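Local structure of methyltransferase WBDD (Escherichia coli, 4AZS) at residues L172-K177 against P217-S222; S402-V407 against N437-V442; R66-L71 against E134-I139; F200-G205 against L227-N232. The protein joins kinase and methyltransferase activities in one chain and regulates the length of the O antigen chain in Escherichia coli O9a. All coordinates share one frame; numbering follows the deposited sequence.

Interaction 1: L172-K177 against P217-S222; sequences LELAVK and PMYLVS
L174 and Y219 meet at about a right angle, the CD1 branch of the leucine lying 4.0 Å from ring atom CD2 of Y219. The approach to the ring is oblique. With its CG anti to the carbonyl carbon (chi1 -70°), the tyrosine ring swings back beside its own backbone N, into the path of that methyl. V176 and P217 point toward each other, V176 CG1 coming 3.8 Å from P217 CD of the pyrrolidine ring. A looser apolar contact joins L172 CD1 to V221 CG2. The contact joins strand 169-173 and the residues just after it to strand 216-222, antiparallel neighbours in a seven-stranded mixed sheet with the strand order 3-2-1-4-5-7-6, the order of a class I, Rossmann-like methyltransferase. L172 and Y219 form a hydrogen-bonded pair, closed by L172 N to Y219 O at 2.9 Å and Y219 N to L172 O at 2.7 Å. E173 and M218 follow as a non-hydrogen-bonded pair whose side chains share the other face of the sheet. One residue past the end of the strand, L174 N still bonds P217 O at 3.0 Å. The extended E173 side chain passes about 4 Å (nearest atoms) from bound S-adenosylmethionine; its carboxylate is bonded by S142 and forms salt bridges with R44 and R49.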
# COMPACT_ATOMS: atom_id res chain seq x y z
N LEU A 172 7.33 26.37 -35.17
CA LEU A 172 7.66 25.32 -34.24
C LEU A 172 8.33 24.18 -34.96
O LEU A 172 7.85 23.74 -35.97
CB LEU A 172 6.40 24.79 -33.55
CG LEU A 172 5.65 25.87 -32.78
CD1 LEU A 172 4.26 25.36 -32.44
CD2 LEU A 172 6.37 26.32 -31.53
N GLU A 173 9.43 23.68 -34.38
CA GLU A 173 9.97 22.37 -34.68
C GLU A 173 9.61 21.49 -33.51
O GLU A 173 9.98 21.79 -32.38
CB GLU A 173 11.47 22.42 -34.83
CG GLU A 173 12.07 21.08 -35.29
CD GLU A 173 13.58 21.08 -35.28
OE1 GLU A 173 14.16 21.68 -34.33
OE2 GLU A 173 14.16 20.45 -36.21
N LEU A 174 8.90 20.41 -33.78
CA LEU A 174 8.38 19.55 -32.75
C LEU A 174 8.94 18.14 -32.80
O LEU A 174 8.92 17.47 -33.83
CB LEU A 174 6.87 19.49 -32.91
CG LEU A 174 6.19 20.85 -32.72
CD1 LEU A 174 4.74 20.72 -33.15
CD2 LEU A 174 6.26 21.36 -31.29
N ALA A 175 9.44 17.69 -31.66
CA ALA A 175 9.89 16.32 -31.52
C ALA A 175 8.68 15.40 -31.59
O ALA A 175 7.55 15.82 -31.33
CB ALA A 175 10.63 16.11 -30.21
N VAL A 176 8.94 14.14 -31.92
CA VAL A 176 7.86 13.19 -32.18
C VAL A 176 8.09 11.86 -31.51
O VAL A 176 9.24 11.46 -31.24
CB VAL A 176 7.69 12.93 -33.68
CG1 VAL A 176 7.20 14.18 -34.36
CG2 VAL A 176 8.99 12.46 -34.26
N LYS A 177 6.98 11.16 -31.28
CA LYS A 177 7.01 9.92 -30.54
C LYS A 177 7.81 8.82 -31.24
O LYS A 177 8.27 7.90 -30.58
CB LYS A 177 5.60 9.44 -30.19
CG LYS A 177 4.93 8.64 -31.27
CD LYS A 177 3.72 7.87 -30.71
CE LYS A 177 2.96 7.10 -31.81
NZ LYS A 177 2.78 7.88 -33.08
N PRO A 217 9.25 17.61 -37.77
CA PRO A 217 8.50 18.53 -38.58
C PRO A 217 8.55 19.96 -38.00
O PRO A 217 8.65 20.16 -36.78
CB PRO A 217 7.08 17.92 -38.56
CG PRO A 217 6.99 17.34 -37.19
CD PRO A 217 8.35 16.78 -36.93
N MET A 218 8.59 20.93 -38.89
CA MET A 218 8.49 22.34 -38.58
C MET A 218 7.14 22.83 -39.11
O MET A 218 6.84 22.63 -40.29
CB MET A 218 9.62 23.08 -39.28
CG MET A 218 9.62 24.56 -39.00
SD MET A 218 11.02 25.51 -39.63
CE MET A 218 12.29 24.95 -38.52
N TYR A 219 6.37 23.47 -38.25
CA TYR A 219 5.08 24.05 -38.56
C TYR A 219 5.09 25.56 -38.45
O TYR A 219 5.76 26.13 -37.62
CB TYR A 219 4.04 23.51 -37.58
CG TYR A 219 3.72 22.03 -37.81
CD1 TYR A 219 2.83 21.63 -38.83
CD2 TYR A 219 4.40 21.03 -37.11
CE1 TYR A 219 2.60 20.28 -39.06
CE2 TYR A 219 4.15 19.69 -37.35
CZ TYR A 219 3.25 19.34 -38.29
OH TYR A 219 3.07 18.03 -38.52
N LEU A 220 4.33 26.18 -39.32
CA LEU A 220 4.05 27.58 -39.29
C LEU A 220 2.60 27.72 -38.82
O LEU A 220 1.69 27.12 -39.40
CB LEU A 220 4.16 28.13 -40.70
CG LEU A 220 3.92 29.61 -40.87
CD1 LEU A 220 4.87 30.49 -40.09
CD2 LEU A 220 4.03 29.93 -42.35
N VAL A 221 2.39 28.47 -37.76
CA VAL A 221 1.07 28.48 -37.08
C VAL A 221 0.64 29.93 -36.92
O VAL A 221 1.48 30.81 -36.68
CB VAL A 221 1.21 27.83 -35.71
CG1 VAL A 221 -0.05 27.91 -34.90
CG2 VAL A 221 1.70 26.41 -35.82
N SER A 222 -0.65 30.23 -37.04
CA SER A 222 -1.13 31.58 -36.73
C SER A 222 -2.54 31.59 -36.27
O SER A 222 -3.40 30.78 -36.73
CB SER A 222 -1.02 32.52 -37.94
OG SER A 222 -1.41 33.85 -37.57

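Interaction 2: S402-V407 against N437-V442; sequences SFFVFV and NWLYAV
The F404 ring receives L439 CD1 over the centre of one face, a CH-pi contact with the methyl carbon 4.2 Å from the centroid and only 8° off the ring normal. At the edge of the same ring, near its plane, V442 CG1 comes to 3.5 Å from CZ of F404; the two side chains arrive from opposite directions. W438 uses its edge instead: CZ3 of the indole lies 3.7 Å from V407 CG2, while CH2 lies 4.0 Å from CE2 of F403. F403 and W438 cross at about a right angle and meet rim to rim, each atom near the plane of the other ring. One face of F403 is taken by F406 of its own helix. With CG anti to the backbone N (chi1 169°), W438 carries its six-membered ring across to the facing helix. Segments 402-407 and 437-442, of helices 397-410 and 435-443, run antiparallel, their axes 170° apart in direction and 12.1 Å apart at closest approach, a spacing bridged by large side chains. Helices 341-357, 452-460 and 475-485 add side chains around them, forming a helical core at the kinase end of the chain. No hydrogen bond links the two segments, and the indole NE1 is satisfied by L455 O, outside them. Cohesion across this interface therefore rests on apolar and aromatic packing, in which the shapes of the rings and methyls decide the fit.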
# COMPACT_ATOMS: atom_id res chain seq x y z
N SER A 402 -31.79 13.28 -57.62
CA SER A 402 -31.37 13.93 -56.37
C SER A 402 -31.92 15.35 -56.27
O SER A 402 -32.31 15.81 -55.20
CB SER A 402 -29.87 14.00 -56.27
OG SER A 402 -29.45 14.78 -57.35
N PHE A 403 -31.98 16.06 -57.39
CA PHE A 403 -32.44 17.41 -57.30
C PHE A 403 -33.88 17.43 -56.77
O PHE A 403 -34.33 18.43 -56.19
CB PHE A 403 -32.33 18.14 -58.64
CG PHE A 403 -32.53 19.61 -58.50
CD1 PHE A 403 -31.46 20.44 -58.14
CD2 PHE A 403 -33.78 20.17 -58.64
CE1 PHE A 403 -31.64 21.79 -57.97
CE2 PHE A 403 -33.96 21.53 -58.47
CZ PHE A 403 -32.89 22.35 -58.12
N PHE A 404 -34.60 16.32 -56.94
CA PHE A 404 -35.96 16.25 -56.40
C PHE A 404 -35.93 16.12 -54.89
O PHE A 404 -36.81 16.63 -54.20
CB PHE A 404 -36.71 15.06 -56.99
CG PHE A 404 -36.94 15.17 -58.45
CD1 PHE A 404 -37.49 16.33 -58.99
CD2 PHE A 404 -36.66 14.10 -59.29
CE1 PHE A 404 -37.72 16.44 -60.35
CE2 PHE A 404 -36.90 14.19 -60.65
CZ PHE A 404 -37.42 15.37 -61.18
N VAL A 405 -34.92 15.42 -54.41
CA VAL A 405 -34.74 15.25 -52.99
C VAL A 405 -34.39 16.61 -52.37
O VAL A 405 -35.10 17.08 -51.47
CB VAL A 405 -33.68 14.19 -52.68
CG1 VAL A 405 -33.46 14.09 -51.18
CG2 VAL A 405 -34.11 12.83 -53.23
N PHE A 406 -33.32 17.22 -52.86
CA PHE A 406 -33.02 18.63 -52.56
C PHE A 406 -34.32 19.42 -52.45
O PHE A 406 -34.56 20.09 -51.44
CB PHE A 406 -32.12 19.25 -53.65
CG PHE A 406 -31.79 20.72 -53.42
CD1 PHE A 406 -30.94 21.10 -52.39
CD2 PHE A 406 -32.28 21.70 -54.25
CE1 PHE A 406 -30.62 22.43 -52.19
CE2 PHE A 406 -31.95 23.03 -54.06
CZ PHE A 406 -31.12 23.40 -53.02
N VAL A 407 -35.15 19.33 -53.48
CA VAL A 407 -36.38 20.14 -53.51
C VAL A 407 -37.25 19.78 -52.31
O VAL A 407 -37.78 20.66 -51.63
CB VAL A 407 -37.21 19.93 -54.79
CG1 VAL A 407 -38.65 20.40 -54.58
CG2 VAL A 407 -36.57 20.67 -55.95
N ASN A 437 -46.92 19.33 -59.15
CA ASN A 437 -47.32 19.24 -60.55
C ASN A 437 -46.11 19.25 -61.45
O ASN A 437 -46.03 18.52 -62.41
CB ASN A 437 -48.23 20.40 -60.90
CG ASN A 437 -49.46 20.42 -60.07
OD1 ASN A 437 -49.75 19.46 -59.37
ND2 ASN A 437 -50.20 21.52 -60.12
N TRP A 438 -45.12 20.06 -61.07
CA TRP A 438 -43.82 20.15 -61.75
C TRP A 438 -43.12 18.82 -61.78
O TRP A 438 -42.74 18.31 -62.86
CB TRP A 438 -42.99 21.20 -61.02
CG TRP A 438 -41.55 21.27 -61.38
CD1 TRP A 438 -40.98 21.27 -62.64
CD2 TRP A 438 -40.43 21.43 -60.46
NE1 TRP A 438 -39.62 21.38 -62.55
CE2 TRP A 438 -39.23 21.48 -61.28
CE3 TRP A 438 -40.31 21.53 -59.08
CZ2 TRP A 438 -37.97 21.62 -60.73
CZ3 TRP A 438 -39.03 21.67 -58.52
CH2 TRP A 438 -37.89 21.71 -59.34
N LEU A 439 -43.01 18.22 -60.62
CA LEU A 439 -42.36 16.93 -60.49
C LEU A 439 -43.13 15.85 -61.23
O LEU A 439 -42.53 14.99 -61.88
CB LEU A 439 -42.23 16.56 -59.00
CG LEU A 439 -42.38 15.08 -58.59
CD1 LEU A 439 -41.14 14.30 -58.99
CD2 LEU A 439 -42.61 14.89 -57.08
N TYR A 440 -44.46 15.91 -61.15
CA TYR A 440 -45.25 14.92 -61.83
C TYR A 440 -44.98 15.05 -63.32
O TYR A 440 -44.86 14.06 -64.00
CB TYR A 440 -46.75 15.04 -61.49
CG TYR A 440 -47.60 14.04 -62.22
CD1 TYR A 440 -48.09 14.33 -63.46
CD2 TYR A 440 -47.91 12.79 -61.66
CE1 TYR A 440 -48.87 13.43 -64.17
CE2 TYR A 440 -48.68 11.87 -62.38
CZ TYR A 440 -49.14 12.21 -63.63
OH TYR A 440 -49.90 11.36 -64.41
N ALA A 441 -44.86 16.27 -63.84
CA ALA A 441 -44.64 16.42 -65.29
C ALA A 441 -43.31 15.83 -65.66
O ALA A 441 -43.17 15.24 -66.70
CB ALA A 441 -44.71 17.88 -65.74
N VAL A 442 -42.32 15.99 -64.80
CA VAL A 442 -41.01 15.51 -65.16
C VAL A 442 -41.05 14.01 -65.23
O VAL A 442 -40.46 13.41 -66.15
CB VAL A 442 -39.94 15.90 -64.15
CG1 VAL A 442 -38.62 15.21 -64.49
CG2 VAL A 442 -39.76 17.40 -64.10

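Interaction 3: R66-L71 against E134-I139; sequences RPLNVL and EFDLAI. With SO4 (sulfate ion), chain F.
L71, D136 and F135 have the most surface buried by this contact, and two of them touch directly: L71 CB sits over the centre of the F135 ring, 3.8 Å from its centroid and 14° off the ring normal. L71 CD1 extends toward the far rim at CZ and CE2. The edge of the ring, meanwhile, abuts the backbone of N69 and V70. D136 is held by polar groups. R66 grips D136 end-on, NH1 to OD2 at 2.9 Å and NH2 to OD1 at 3.0 Å, in a salt bridge whose donors stand above the carboxylate plane; guanidinium and carboxylate are turned 45° apart. N69 N reaches D136 OD2 from the opposite face at 2.7 Å, giving that oxygen two donors. These contacts lie at the start of strands 69-73 and 137-141, parallel neighbours at the centre of the Rossmann-like methyltransferase sheet. Their ladder continues through L71 N to L137 O and I139 N to L71 O, each 2.8 Å. N69 O accepts from both D136 N and L137 N, so the backbone and carboxylate of D136 are both tied to N69. A water accepts from N69 ND2 and also contacts D136 OD1. R66 NH1 also bonds P67 O. Farther out, the NE-NH2 edge of the R66 guanidinium meets a sulfate, probably from the crystallisation liquor, through NE to O2 at 2.9 Å and NH2 to O1 at 3.1 Å.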
# COMPACT_ATOMS: atom_id res chain seq x y z
N ARG A 66 7.65 46.14 -42.43
CA ARG A 66 8.65 46.59 -41.46
C ARG A 66 9.44 45.43 -40.87
O ARG A 66 9.03 44.27 -41.03
CB ARG A 66 8.01 47.40 -40.33
CG ARG A 66 7.01 46.59 -39.54
CD ARG A 66 6.59 47.32 -38.28
NE ARG A 66 5.44 46.64 -37.68
CZ ARG A 66 5.51 45.55 -36.94
NH1 ARG A 66 6.70 45.00 -36.68
NH2 ARG A 66 4.39 45.00 -36.44
N PRO A 67 10.59 45.74 -40.24
CA PRO A 67 11.36 44.78 -39.53
C PRO A 67 10.51 44.22 -38.38
O PRO A 67 9.64 44.93 -37.92
CB PRO A 67 12.55 45.59 -39.00
CG PRO A 67 12.63 46.79 -39.88
CD PRO A 67 11.19 47.10 -40.13
N LEU A 68 10.73 42.97 -37.95
CA LEU A 68 9.88 42.33 -36.94
C LEU A 68 10.50 42.31 -35.58
O LEU A 68 11.72 42.26 -35.46
CB LEU A 68 9.58 40.88 -37.33
CG LEU A 68 9.07 40.61 -38.76
CD1 LEU A 68 8.72 39.15 -38.91
CD2 LEU A 68 7.88 41.47 -39.11
N ASN A 69 9.65 42.31 -34.55
CA ASN A 69 10.01 41.84 -33.22
C ASN A 69 9.85 40.31 -33.09
O ASN A 69 8.77 39.76 -33.35
CB ASN A 69 9.15 42.56 -32.24
CG ASN A 69 9.40 44.06 -32.27
OD1 ASN A 69 10.52 44.47 -32.20
ND2 ASN A 69 8.34 44.88 -32.36
N VAL A 70 10.92 39.64 -32.73
CA VAL A 70 10.96 38.18 -32.71
C VAL A 70 11.31 37.68 -31.32
O VAL A 70 12.22 38.22 -30.66
CB VAL A 70 12.04 37.64 -33.68
CG1 VAL A 70 12.03 36.11 -33.69
CG2 VAL A 70 11.81 38.23 -35.05
N LEU A 71 10.54 36.67 -30.89
CA LEU A 71 10.77 35.98 -29.65
C LEU A 71 11.32 34.57 -29.91
O LEU A 71 10.71 33.78 -30.64
CB LEU A 71 9.46 35.92 -28.85
CG LEU A 71 9.45 35.16 -27.52
CD1 LEU A 71 10.30 35.80 -26.43
CD2 LEU A 71 8.03 35.03 -27.00
N GLU A 134 3.48 42.70 -28.80
CA GLU A 134 4.85 42.89 -28.35
C GLU A 134 5.78 42.18 -29.38
O GLU A 134 6.77 42.73 -29.79
CB GLU A 134 4.92 42.33 -26.92
CG GLU A 134 6.25 42.20 -26.21
CD GLU A 134 6.13 41.63 -24.77
OE1 GLU A 134 5.09 41.04 -24.37
OE2 GLU A 134 7.14 41.72 -24.03
N PHE A 135 5.41 41.00 -29.85
CA PHE A 135 6.23 40.26 -30.80
C PHE A 135 5.36 39.89 -31.95
O PHE A 135 4.22 39.50 -31.74
CB PHE A 135 6.75 38.99 -30.14
CG PHE A 135 7.74 39.24 -29.03
CD1 PHE A 135 9.08 39.57 -29.33
CD2 PHE A 135 7.36 39.14 -27.71
CE1 PHE A 135 9.98 39.85 -28.31
CE2 PHE A 135 8.26 39.39 -26.69
CZ PHE A 135 9.58 39.74 -26.99
N ASP A 136 5.92 39.95 -33.15
CA ASP A 136 5.25 39.58 -34.41
C ASP A 136 5.42 38.08 -34.71
O ASP A 136 4.49 37.43 -35.13
CB ASP A 136 5.88 40.35 -35.54
CG ASP A 136 5.91 41.84 -35.29
OD1 ASP A 136 4.85 42.39 -34.97
OD2 ASP A 136 7.03 42.45 -35.37
N LEU A 137 6.60 37.56 -34.39
CA LEU A 137 7.01 36.20 -34.70
C LEU A 137 7.63 35.58 -33.43
O LEU A 137 8.47 36.18 -32.76
CB LEU A 137 8.07 36.21 -35.82
CG LEU A 137 8.70 34.88 -36.19
CD1 LEU A 137 7.68 33.95 -36.86
CD2 LEU A 137 9.90 35.00 -37.08
N ALA A 138 7.20 34.37 -33.10
CA ALA A 138 7.85 33.60 -32.07
C ALA A 138 8.34 32.30 -32.72
O ALA A 138 7.65 31.72 -33.59
CB ALA A 138 6.90 33.30 -30.93
N ILE A 139 9.50 31.85 -32.28
CA ILE A 139 10.01 30.58 -32.71
C ILE A 139 10.23 29.71 -31.49
O ILE A 139 10.76 30.14 -30.46
CB ILE A 139 11.29 30.68 -33.57
CG1 ILE A 139 12.46 31.22 -32.81
CG2 ILE A 139 11.07 31.62 -34.78
CD1 ILE A 139 13.73 31.10 -33.66
S SO4 F . 1.75 47.51 -37.30
O1 SO4 F . 1.65 46.04 -37.51
O2 SO4 F . 2.95 48.07 -37.97
O3 SO4 F . 1.83 47.80 -35.85
O4 SO4 F . 0.54 48.16 -37.85
O HOH W 1 5.42 43.86 -32.80

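Interaction 4: F200-G205 against L227-N232; sequences FYRLIG and LINDFN. With SO4 (sulfate ion), chain I.
F200 and R202, alternate residues of the strand 200-207 that borders the methyltransferase sheet, point toward L227 and I228 in a two-stranded antiparallel hairpin. A type I beta turn from I228 to F231 closes this hairpin, with F231 N bonded to I228 O. Polar contact across the segments comes from R202: NH1 donates to L227 O at 2.7 Å in a nearly straight bond of 165°. The oxygen lies in the guanidinium plane, but the donor is tilted from the carbonyl plane. A bend at chi3 (69°) turns the end of the arginine onto this carbonyl, and I204 CG2 rests against one guanidinium face. Apolar contact comes from F200, whose CE2 packs 3.8 Å from L227 CB and whose CZ approaches I228 CG1 obliquely at 3.9 Å. L227 N lies over one face of the same ring, offset toward the rim. F266 meets F200 edge-to-face, and W318 touches I228; both belong to the five-stranded kinase sheet, so the contact lies where the two catalytic parts adjoin. At I204 and G205, which both face M218, strand 200-207 has a classic beta bulge. Anion contact falls on residues between and beyond F200 and R202: a sulfate, probably from the crystallisation liquor, has O3 at the edge of the Y201 ring, and its O4 accepts from L203 N at 3.1 Å.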
# COMPACT_ATOMS: atom_id res chain seq x y z
N PHE A 200 -4.76 28.53 -37.93
CA PHE A 200 -4.03 28.22 -39.15
C PHE A 200 -2.72 27.48 -38.86
O PHE A 200 -1.92 27.94 -38.04
CB PHE A 200 -3.67 29.54 -39.89
CG PHE A 200 -2.95 29.32 -41.20
CD1 PHE A 200 -3.66 29.09 -42.37
CD2 PHE A 200 -1.58 29.36 -41.27
CE1 PHE A 200 -3.01 28.89 -43.57
CE2 PHE A 200 -0.91 29.19 -42.48
CZ PHE A 200 -1.62 28.93 -43.62
N TYR A 201 -2.50 26.34 -39.50
CA TYR A 201 -1.19 25.69 -39.47
C TYR A 201 -0.86 24.96 -40.76
O TYR A 201 -1.76 24.37 -41.41
CB TYR A 201 -1.02 24.74 -38.24
CG TYR A 201 -1.76 23.42 -38.35
CD1 TYR A 201 -1.17 22.35 -38.96
CD2 TYR A 201 -3.05 23.26 -37.89
CE1 TYR A 201 -1.82 21.16 -39.10
CE2 TYR A 201 -3.74 22.04 -38.03
CZ TYR A 201 -3.10 21.00 -38.64
OH TYR A 201 -3.66 19.76 -38.82
N ARG A 202 0.44 24.86 -41.06
CA ARG A 202 0.95 24.27 -42.32
C ARG A 202 2.29 23.66 -41.96
O ARG A 202 3.14 24.38 -41.41
CB ARG A 202 1.33 25.43 -43.30
CG ARG A 202 0.47 25.82 -44.47
CD ARG A 202 1.00 27.10 -45.15
NE ARG A 202 2.23 26.81 -45.79
CZ ARG A 202 3.20 27.65 -46.11
NH1 ARG A 202 3.19 28.96 -45.88
NH2 ARG A 202 4.23 27.13 -46.69
N LEU A 203 2.57 22.45 -42.41
CA LEU A 203 3.93 21.90 -42.40
C LEU A 203 4.85 22.64 -43.38
O LEU A 203 4.52 22.75 -44.53
CB LEU A 203 3.90 20.42 -42.76
CG LEU A 203 5.20 19.65 -42.76
CD1 LEU A 203 5.63 19.48 -41.33
CD2 LEU A 203 5.07 18.27 -43.44
N ILE A 204 5.97 23.21 -42.91
CA ILE A 204 6.88 23.90 -43.84
C ILE A 204 8.21 23.18 -44.07
O ILE A 204 8.92 23.51 -44.98
CB ILE A 204 7.13 25.37 -43.51
CG1 ILE A 204 7.64 25.52 -42.08
CG2 ILE A 204 5.86 26.17 -43.70
CD1 ILE A 204 8.22 26.90 -41.85
N GLY A 205 8.54 22.18 -43.27
CA GLY A 205 9.72 21.37 -43.54
C GLY A 205 9.91 20.27 -42.53
O GLY A 205 9.13 20.12 -41.59
N LEU A 227 -1.02 32.49 -43.83
CA LEU A 227 0.36 32.62 -44.12
C LEU A 227 0.73 31.57 -45.16
O LEU A 227 1.18 30.50 -44.84
CB LEU A 227 1.15 32.38 -42.85
CG LEU A 227 0.95 33.35 -41.70
CD1 LEU A 227 1.66 32.87 -40.46
CD2 LEU A 227 1.40 34.72 -42.08
N ILE A 228 0.56 31.92 -46.41
CA ILE A 228 0.80 31.05 -47.54
C ILE A 228 1.73 31.89 -48.41
O ILE A 228 1.57 33.10 -48.49
CB ILE A 228 -0.56 30.80 -48.24
CG1 ILE A 228 -1.42 29.84 -47.42
CG2 ILE A 228 -0.40 30.23 -49.64
CD1 ILE A 228 -2.86 29.82 -47.89
N ASN A 229 2.71 31.27 -49.05
CA ASN A 229 3.88 32.05 -49.51
C ASN A 229 3.46 33.17 -50.47
O ASN A 229 4.06 34.26 -50.50
CB ASN A 229 5.00 31.15 -50.09
CG ASN A 229 5.86 30.49 -48.99
OD1 ASN A 229 5.66 30.69 -47.79
ND2 ASN A 229 6.81 29.69 -49.41
N ASP A 230 2.37 32.91 -51.17
CA ASP A 230 1.82 33.77 -52.17
C ASP A 230 0.73 34.72 -51.63
O ASP A 230 0.24 35.60 -52.34
CB ASP A 230 1.15 32.77 -53.12
CG ASP A 230 0.74 33.37 -54.40
OD1 ASP A 230 1.28 34.45 -54.73
OD2 ASP A 230 -0.12 32.75 -55.08
N PHE A 231 0.26 34.48 -50.41
CA PHE A 231 -0.90 35.18 -49.89
C PHE A 231 -0.77 35.31 -48.39
O PHE A 231 -0.86 34.31 -47.68
CB PHE A 231 -2.17 34.36 -50.16
CG PHE A 231 -3.45 35.12 -49.89
CD1 PHE A 231 -3.94 35.99 -50.81
CD2 PHE A 231 -4.15 34.96 -48.70
CE1 PHE A 231 -5.12 36.68 -50.59
CE2 PHE A 231 -5.33 35.66 -48.45
CZ PHE A 231 -5.82 36.51 -49.40
N ASN A 232 -0.58 36.52 -47.90
CA ASN A 232 -0.28 36.73 -46.51
C ASN A 232 -1.13 37.88 -45.99
O ASN A 232 -0.85 39.06 -46.25
CB ASN A 232 1.22 36.99 -46.36
CG ASN A 232 1.66 37.06 -44.93
OD1 ASN A 232 1.02 37.73 -44.09
ND2 ASN A 232 2.75 36.42 -44.63
S SO4 I . 0.16 19.55 -42.30
O1 SO4 I . -1.21 19.01 -42.17
O2 SO4 I . 0.93 18.31 -42.55
O3 SO4 I . 0.55 20.15 -41.02
O4 SO4 I . 0.20 20.68 -43.40

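Along the chain interaction 3 comes first, interactions 1 and 4 follow with alternating segments, and interaction 2 is last. Interactions 1, 3 and 4 share the seven-stranded methyltransferase sheet: interaction 3 joins two of its central parallel strands, interaction 1 begins its antiparallel side, and interaction 4 connects the border strand 200-207 to the hairpin 225-234, which comes after strand 216-222. Interactions 1 and 4 touch, notably through a probable S222 N to F200 O hydrogen bond, their centres about 13 Å apart; centres of 1 and 3 are about 18 Å apart. Interaction 2 lies about 51 Å from interaction 1, centre to centre, in the helical kinase end. The series thus runs from one catalytic part of this bifunctional enzyme to the other.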